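Inactive glucansucrase (PDB 5JBD) is a catalytically inactive member of glycosyl hydrolase family 70 that is built around a circularly permuted (beta/alpha)8 barrel and carries a calcium ion. Local coordinates at residues 288-293 with 328-333; 347-352 with 450-455; 672-677 with 735-740. All coordinates share one frame; numbering follows the deposited sequence. Where two conformers were deposited one is given.

Contact 1. Residues 288-293 with 328-333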
# COMPACT_ATOMS: atom_id res chain seq x y z
N ILE A 288 -1.12 10.40 -6.22
CA ILE A 288 -2.35 11.12 -5.92
C ILE A 288 -2.15 12.58 -6.35
O ILE A 288 -1.04 13.09 -6.29
CB ILE A 288 -2.71 11.03 -4.41
CG1 ILE A 288 -1.60 11.63 -3.52
CG2 ILE A 288 -2.97 9.58 -4.02
CD1 ILE A 288 -1.76 11.35 -2.03
N ASP A 289 -3.23 13.22 -6.78
CA ASP A 289 -3.22 14.66 -7.08
C ASP A 289 -2.51 15.40 -5.94
O ASP A 289 -2.92 15.30 -4.78
CB ASP A 289 -4.65 15.17 -7.30
CG ASP A 289 -4.70 16.58 -7.88
OD1 ASP A 289 -3.92 17.46 -7.45
OD2 ASP A 289 -5.54 16.84 -8.77
N ALA A 290 -1.42 16.09 -6.27
CA ALA A 290 -0.59 16.75 -5.25
C ALA A 290 -1.29 17.87 -4.48
O ALA A 290 -0.79 18.27 -3.42
CB ALA A 290 0.72 17.27 -5.85
N ASP A 291 -2.44 18.35 -4.97
CA ASP A 291 -3.29 19.26 -4.21
C ASP A 291 -3.52 18.77 -2.78
O ASP A 291 -3.58 19.59 -1.86
CB ASP A 291 -4.68 19.40 -4.83
CG ASP A 291 -4.69 20.06 -6.19
OD1 ASP A 291 -3.66 20.63 -6.63
OD2 ASP A 291 -5.76 19.98 -6.83
N VAL A 292 -3.67 17.46 -2.60
CA VAL A 292 -4.02 16.92 -1.28
C VAL A 292 -2.86 17.04 -0.29
O VAL A 292 -3.09 17.10 0.92
CB VAL A 292 -4.56 15.48 -1.32
CG1 VAL A 292 -5.75 15.38 -2.27
CG2 VAL A 292 -3.48 14.46 -1.67
N LEU A 293 -1.63 17.11 -0.79
CA LEU A 293 -0.47 17.37 0.07
C LEU A 293 -0.44 18.83 0.52
O LEU A 293 -0.17 19.11 1.68
CB LEU A 293 0.83 16.97 -0.63
CG LEU A 293 0.90 15.56 -1.22
CD1 LEU A 293 2.19 15.39 -2.01
CD2 LEU A 293 0.81 14.50 -0.13
N ALA A 328 11.57 15.82 -3.87
CA ALA A 328 12.40 16.72 -3.05
C ALA A 328 12.25 18.17 -3.51
O ALA A 328 11.94 19.05 -2.70
CB ALA A 328 13.86 16.28 -3.05
N GLN A 329 12.45 18.40 -4.80
CA GLN A 329 12.29 19.72 -5.41
C GLN A 329 10.88 20.29 -5.14
O GLN A 329 10.74 21.44 -4.69
CB GLN A 329 12.57 19.62 -6.92
CG GLN A 329 12.45 20.91 -7.71
CD GLN A 329 13.74 21.68 -7.70
OE1 GLN A 329 13.82 22.73 -7.10
NE2 GLN A 329 14.78 21.14 -8.35
N MET A 330 9.86 19.48 -5.39
CA MET A 330 8.46 19.86 -5.13
C MET A 330 8.26 20.34 -3.71
O MET A 330 7.72 21.43 -3.49
CB MET A 330 7.51 18.68 -5.36
CG MET A 330 6.05 19.04 -5.12
SD MET A 330 4.95 17.62 -5.05
CE MET A 330 5.45 16.73 -3.58
N LEU A 331 8.70 19.53 -2.76
CA LEU A 331 8.54 19.87 -1.35
C LEU A 331 9.32 21.14 -0.94
O LEU A 331 8.78 21.97 -0.20
CB LEU A 331 8.89 18.67 -0.45
CG LEU A 331 7.84 17.53 -0.53
CD1 LEU A 331 8.41 16.25 0.07
CD2 LEU A 331 6.52 17.91 0.15
N ASN A 332 10.54 21.29 -1.44
CA ASN A 332 11.32 22.52 -1.17
C ASN A 332 10.61 23.78 -1.67
O ASN A 332 10.51 24.77 -0.94
CB ASN A 332 12.73 22.42 -1.78
CG ASN A 332 13.62 21.44 -1.04
OD1 ASN A 332 13.51 21.26 0.18
ND2 ASN A 332 14.54 20.83 -1.76
N GLU A 333 10.08 23.73 -2.89
CA GLU A 333 9.29 24.84 -3.45
C GLU A 333 8.05 25.18 -2.60
O GLU A 333 7.64 26.33 -2.55
CB GLU A 333 8.84 24.52 -4.89
CG GLU A 333 9.98 24.51 -5.91
CD GLU A 333 9.56 24.03 -7.30
OE1 GLU A 333 8.39 23.61 -7.50
OE2 GLU A 333 10.41 24.06 -8.21

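Contact 2. Residues 347-352 with 450-455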
# COMPACT_ATOMS: atom_id res chain seq x y z
N TYR A 347 18.62 2.45 -1.71
CA TYR A 347 19.23 1.72 -2.82
C TYR A 347 20.76 1.73 -2.72
O TYR A 347 21.40 0.72 -2.98
CB TYR A 347 18.74 2.21 -4.19
CG TYR A 347 17.29 1.87 -4.40
CD1 TYR A 347 16.87 0.53 -4.55
CD2 TYR A 347 16.30 2.86 -4.39
CE1 TYR A 347 15.52 0.21 -4.70
CE2 TYR A 347 14.96 2.56 -4.54
CZ TYR A 347 14.57 1.23 -4.70
OH TYR A 347 13.24 0.95 -4.85
N THR A 348 21.33 2.85 -2.28
CA THR A 348 22.77 2.94 -2.08
C THR A 348 23.26 1.97 -0.99
O THR A 348 24.23 1.22 -1.20
CB THR A 348 23.19 4.39 -1.76
OG1 THR A 348 22.93 5.21 -2.91
CG2 THR A 348 24.66 4.48 -1.40
N LEU A 349 22.59 1.98 0.14
CA LEU A 349 22.90 1.03 1.21
C LEU A 349 22.87 -0.41 0.70
O LEU A 349 23.80 -1.17 0.95
CB LEU A 349 21.95 1.19 2.38
CG LEU A 349 22.13 2.45 3.23
CD1 LEU A 349 20.91 2.69 4.12
CD2 LEU A 349 23.39 2.39 4.09
N GLU A 350 21.82 -0.77 -0.04
CA GLU A 350 21.69 -2.14 -0.58
C GLU A 350 22.72 -2.46 -1.67
O GLU A 350 23.30 -3.57 -1.68
CB GLU A 350 20.26 -2.43 -1.06
CG GLU A 350 19.23 -2.38 0.07
CD GLU A 350 18.14 -3.46 0.00
OE1 GLU A 350 17.72 -3.83 -1.11
OE2 GLU A 350 17.69 -3.90 1.09
N ASN A 351 22.98 -1.50 -2.57
CA ASN A 351 23.92 -1.75 -3.66
C ASN A 351 25.37 -1.78 -3.16
O ASN A 351 26.19 -2.48 -3.74
CB ASN A 351 23.81 -0.71 -4.81
CG ASN A 351 22.46 -0.70 -5.52
OD1 ASN A 351 22.09 0.25 -6.25
ND2 ASN A 351 21.72 -1.75 -5.34
N VAL A 352 25.68 -1.05 -2.09
CA VAL A 352 27.06 -0.96 -1.58
C VAL A 352 27.36 -2.04 -0.55
O VAL A 352 28.43 -2.66 -0.59
CB VAL A 352 27.36 0.43 -0.97
CG1 VAL A 352 28.72 0.48 -0.27
CG2 VAL A 352 27.31 1.50 -2.05
N TYR A 450 22.48 -0.10 9.23
CA TYR A 450 21.91 0.68 10.34
C TYR A 450 22.90 1.65 10.99
O TYR A 450 22.51 2.73 11.43
CB TYR A 450 21.27 -0.23 11.40
CG TYR A 450 19.82 -0.54 11.12
CD1 TYR A 450 18.83 0.40 11.40
CD2 TYR A 450 19.43 -1.75 10.53
CE1 TYR A 450 17.50 0.14 11.13
CE2 TYR A 450 18.10 -2.02 10.24
CZ TYR A 450 17.13 -1.07 10.54
OH TYR A 450 15.80 -1.31 10.26
N ALA A 451 24.16 1.25 11.10
CA ALA A 451 25.18 2.13 11.70
C ALA A 451 25.34 3.42 10.88
O ALA A 451 25.50 4.50 11.46
CB ALA A 451 26.51 1.42 11.82
N ILE A 452 25.28 3.29 9.56
CA ILE A 452 25.29 4.45 8.66
C ILE A 452 24.00 5.25 8.81
O ILE A 452 24.04 6.47 9.05
CB ILE A 452 25.50 4.02 7.17
CG1 ILE A 452 26.91 3.42 6.96
CG2 ILE A 452 25.23 5.18 6.21
CD1 ILE A 452 28.06 4.41 7.07
N LEU A 453 22.85 4.57 8.69
CA LEU A 453 21.55 5.23 8.80
C LEU A 453 21.41 6.04 10.10
O LEU A 453 20.96 7.19 10.07
CB LEU A 453 20.40 4.21 8.73
CG LEU A 453 19.03 4.87 8.47
CD1 LEU A 453 18.79 5.03 6.98
CD2 LEU A 453 17.90 4.06 9.10
N LEU A 454 21.81 5.46 11.21
CA LEU A 454 21.58 6.07 12.52
C LEU A 454 22.61 7.13 12.92
O LEU A 454 22.40 7.85 13.90
CB LEU A 454 21.48 4.99 13.59
CG LEU A 454 20.25 4.07 13.40
CD1 LEU A 454 20.34 2.85 14.31
CD2 LEU A 454 18.94 4.80 13.66
N SER A 455 23.73 7.21 12.20
CA SER A 455 24.74 8.25 12.44
C SER A 455 24.66 9.39 11.42
O SER A 455 25.29 10.43 11.62
CB SER A 455 26.15 7.65 12.45
OG SER A 455 26.47 7.00 11.23

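Contact 3. Residues 672-677 with 735-740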
# COMPACT_ATOMS: atom_id res chain seq x y z
N ASN A 672 -2.26 -4.00 22.13
CA ASN A 672 -2.02 -4.29 23.54
C ASN A 672 -0.55 -4.53 23.87
O ASN A 672 -0.05 -4.06 24.89
CB ASN A 672 -2.91 -5.46 24.01
CG ASN A 672 -4.40 -5.12 23.91
OD1 ASN A 672 -4.78 -3.95 23.98
ND2 ASN A 672 -5.23 -6.13 23.71
N VAL A 673 0.13 -5.26 22.99
CA VAL A 673 1.57 -5.50 23.14
C VAL A 673 2.33 -4.17 23.08
O VAL A 673 3.21 -3.93 23.92
CB VAL A 673 2.10 -6.51 22.09
CG1 VAL A 673 3.61 -6.71 22.25
CG2 VAL A 673 1.36 -7.84 22.21
N ILE A 674 1.97 -3.29 22.15
CA ILE A 674 2.63 -1.97 22.02
C ILE A 674 2.46 -1.14 23.30
O ILE A 674 3.44 -0.60 23.83
CB ILE A 674 2.14 -1.20 20.76
CG1 ILE A 674 2.61 -1.91 19.48
CG2 ILE A 674 2.63 0.24 20.76
CD1 ILE A 674 1.84 -1.57 18.23
N ALA A 675 1.22 -1.05 23.79
CA ALA A 675 0.91 -0.32 25.04
C ALA A 675 1.75 -0.82 26.21
O ALA A 675 2.36 -0.02 26.93
CB ALA A 675 -0.57 -0.44 25.37
N LYS A 676 1.79 -2.14 26.38
CA LYS A 676 2.58 -2.76 27.45
C LYS A 676 4.08 -2.41 27.36
O LYS A 676 4.76 -2.27 28.38
CB LYS A 676 2.37 -4.28 27.42
CG LYS A 676 2.92 -5.03 28.62
CD LYS A 676 2.69 -6.53 28.46
CE LYS A 676 3.65 -7.37 29.30
NZ LYS A 676 3.08 -7.70 30.63
N ASN A 677 4.58 -2.25 26.13
CA ASN A 677 6.01 -1.99 25.87
C ASN A 677 6.36 -0.51 25.61
O ASN A 677 7.45 -0.20 25.13
CB ASN A 677 6.47 -2.86 24.70
CG ASN A 677 6.61 -4.31 25.08
OD1 ASN A 677 7.61 -4.69 25.67
ND2 ASN A 677 5.61 -5.13 24.77
N ALA A 735 -2.40 6.72 23.73
CA ALA A 735 -2.24 7.41 25.02
C ALA A 735 -1.02 6.90 25.79
O ALA A 735 -0.28 7.69 26.39
CB ALA A 735 -3.49 7.26 25.87
N ALA A 736 -0.82 5.58 25.78
CA ALA A 736 0.35 4.97 26.42
C ALA A 736 1.67 5.44 25.78
O ALA A 736 2.62 5.75 26.50
CB ALA A 736 0.25 3.45 26.38
N LEU A 737 1.71 5.52 24.46
CA LEU A 737 2.89 6.05 23.77
C LEU A 737 3.10 7.53 24.10
O LEU A 737 4.22 7.96 24.35
CB LEU A 737 2.77 5.85 22.26
CG LEU A 737 2.79 4.38 21.81
CD1 LEU A 737 2.34 4.24 20.37
CD2 LEU A 737 4.17 3.76 21.99
N HIS A 738 2.01 8.31 24.12
CA HIS A 738 2.07 9.71 24.54
C HIS A 738 2.62 9.84 25.96
O HIS A 738 3.47 10.69 26.21
CB HIS A 738 0.70 10.38 24.47
CG HIS A 738 0.28 10.77 23.09
ND1 HIS A 738 -1.04 10.99 22.77
CD2 HIS A 738 0.99 11.00 21.96
CE1 HIS A 738 -1.13 11.31 21.49
NE2 HIS A 738 0.09 11.32 20.98
N LYS A 739 2.15 8.99 26.87
CA LYS A 739 2.62 8.98 28.27
C LYS A 739 4.15 8.74 28.37
O LYS A 739 4.86 9.39 29.17
CB LYS A 739 1.84 7.91 29.06
CG LYS A 739 1.90 8.01 30.59
CD LYS A 739 0.87 7.07 31.22
CE LYS A 739 0.55 7.36 32.69
NZ LYS A 739 1.72 7.87 33.47
N ALA A 740 4.65 7.87 27.50
CA ALA A 740 6.09 7.60 27.40
C ALA A 740 6.91 8.70 26.69
O ALA A 740 8.13 8.60 26.64
CB ALA A 740 6.30 6.26 26.70

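Contact 1. Residues 288-293 with 328-333
Met330 reaches from helix 326-333 to the chain entering helix 291-304, where it meets Ala290 and Leu293 in a purely apolar contact. Its thioether end does all the touching. The methyl CE lies 3.9 Å from Leu293 CD1, while the sulfur SD stands at 4.3 Å from Ala290 CB. The chain leaves its backbone extended, with CG anti to the backbone N, and bends only at chi3 (66°), which turns CE toward the leucine and leaves SD beside the alanine. The Leu293 and Met330 side chains cross at about a right angle and touch through their terminal methyls. All three residues are buried.

In the (beta/alpha)8 barrel these two helices follow the adjacent parallel strands 279-282 and 319-320. Asn320, on the second of those strands, is touched by both Leu293 and Leu331, which ties the helix pair to the barrel wall. Asn287, just before this segment, is a ligand of the calcium ion, and the side chain of Ala290 lies about 11 Å from the metal.

No polar bond crosses between the segments. On the 288-293 side, Asp291 N donates to Asp289 OD1 over 3.0 Å, a fairly straight capping bond (160°) that meets the oxygen on its anti side and closes an Asx turn. Val292 N bonds to Asp289 O, one residue further on. Asp289 OD1 also comes within 3.2 Å of Asp291 OD2, two acceptors with no bond between them. Ser822 OG hydrogen-bonds to an oxygen of each carboxylate, and Gln226 and Gln252 bring amide NE2 groups to Asp291.

Contact 2. Residues 347-352 with 450-455
No flat group enters the contact where Leu349 meets Ile452 and Leu453: neither ring nor amide contributes a face or an edge, and branched aliphatic chains do all the touching. The nearby ring of Tyr450 instead packs against Ile486 and Leu489 of helix 483-496, with its OH hydrogen-bonded to Asp467 OD2 and Tyr464 N.

Leu349 divides its two methyls between the partners. CD2 lies 4.0 Å from Ile452 CG2, and CD1 is 4.3 Å from Leu453 CD1. Ile452 offers that methyl because CG2 is anti to its own backbone N, whereas its longer CG1 branch leads away. The Leu349 and Ile452 chains pass each other running in opposite directions.

Helices 343-354 and 446-455 are neighbours on the outside of the (beta/alpha)8 barrel. Leu349 also touches Leu365, and Ile452 rests on Val541 of the antiparallel sheet flanking the barrel. Near the end of helix 446-455, Ser455 OG donates to Ala451 O over 2.7 Å, on a lone pair in the carbonyl plane, which gives the hydroxyl an acceptor four residues back. With no hydrogen bond across, the two segments meet through buried methyl groups, by apolar burial and van der Waals contact.

Contact 3. Residues 672-677 with 735-740
The backbones of Ala675 and Ala736 come within 5.5 Å of each other, CA to CA, where helix 670-676 lies beside helix 727-739. Two alanines make so near an approach possible: the methyl of Ala736 points toward the other helix and lies 4.1 Å from Ala675 CB, equally near Ala675 CA, so that it rests on backbone as much as on side chain.

One residue earlier on the first helix and one later on the second, the larger chains meet. Ile674 CG2 sits at the fork of Leu737, 4.0 Å from CD1 and at the same distance from CD2, so a single methyl faces both branches. That methyl is anti to the backbone N of Ile674 (chi1 -68° for CG1), and the two side chains cross at a slant. Both residues also touch Phe689 of strand 688-691 and Phe681 of helix 678-683. The two helices belong to successive strand-helix units of the (beta/alpha)8 barrel, flanking strand 688-691, and this pair joins them to the strand between.

At the end of the first helix, Asn677 folds its amide back over the last turn. ND2 donates to Val673 O at 2.8 Å with a nearly straight N-H (163°), the carbonyl oxygen lying close to the amide plane of Asn677 while ND2 itself stands above the carbonyl plane. Asn677 N reaches the same oxygen from the opposite face, so two donors grip one carbonyl as the chain leaves the helix.

No hydrogen bond crosses between 672-677 and 735-740, though Asn672 ND2 bonds to Glu729 OE2 farther back on the second helix. The small alanine pair allows the close spacing, the buried Ile674 and Leu737 fill the side toward the barrel, and the helices meet here by shape and apolar burial.

Overall arrangement
All three contacts pair helices around the same (beta/alpha)8 barrel, but no helix serves twice, and none of the three touches another: their centres lie 26 to 33 Å apart. Contacts 1 and 2 are buried, whereas contact 3 is partly so, its alanine pair lying nearer the surface than its isoleucine and leucine. None has a hydrogen bond across it. The difference is in spacing: larger side chains span wider gaps between the backbones in contacts 1 and 2, while contact 3 brings the backbones close together. Contacts 1 and 3 both back onto barrel strands, contact 1 also lying near the calcium site, whereas contact 2 borders the antiparallel sheet.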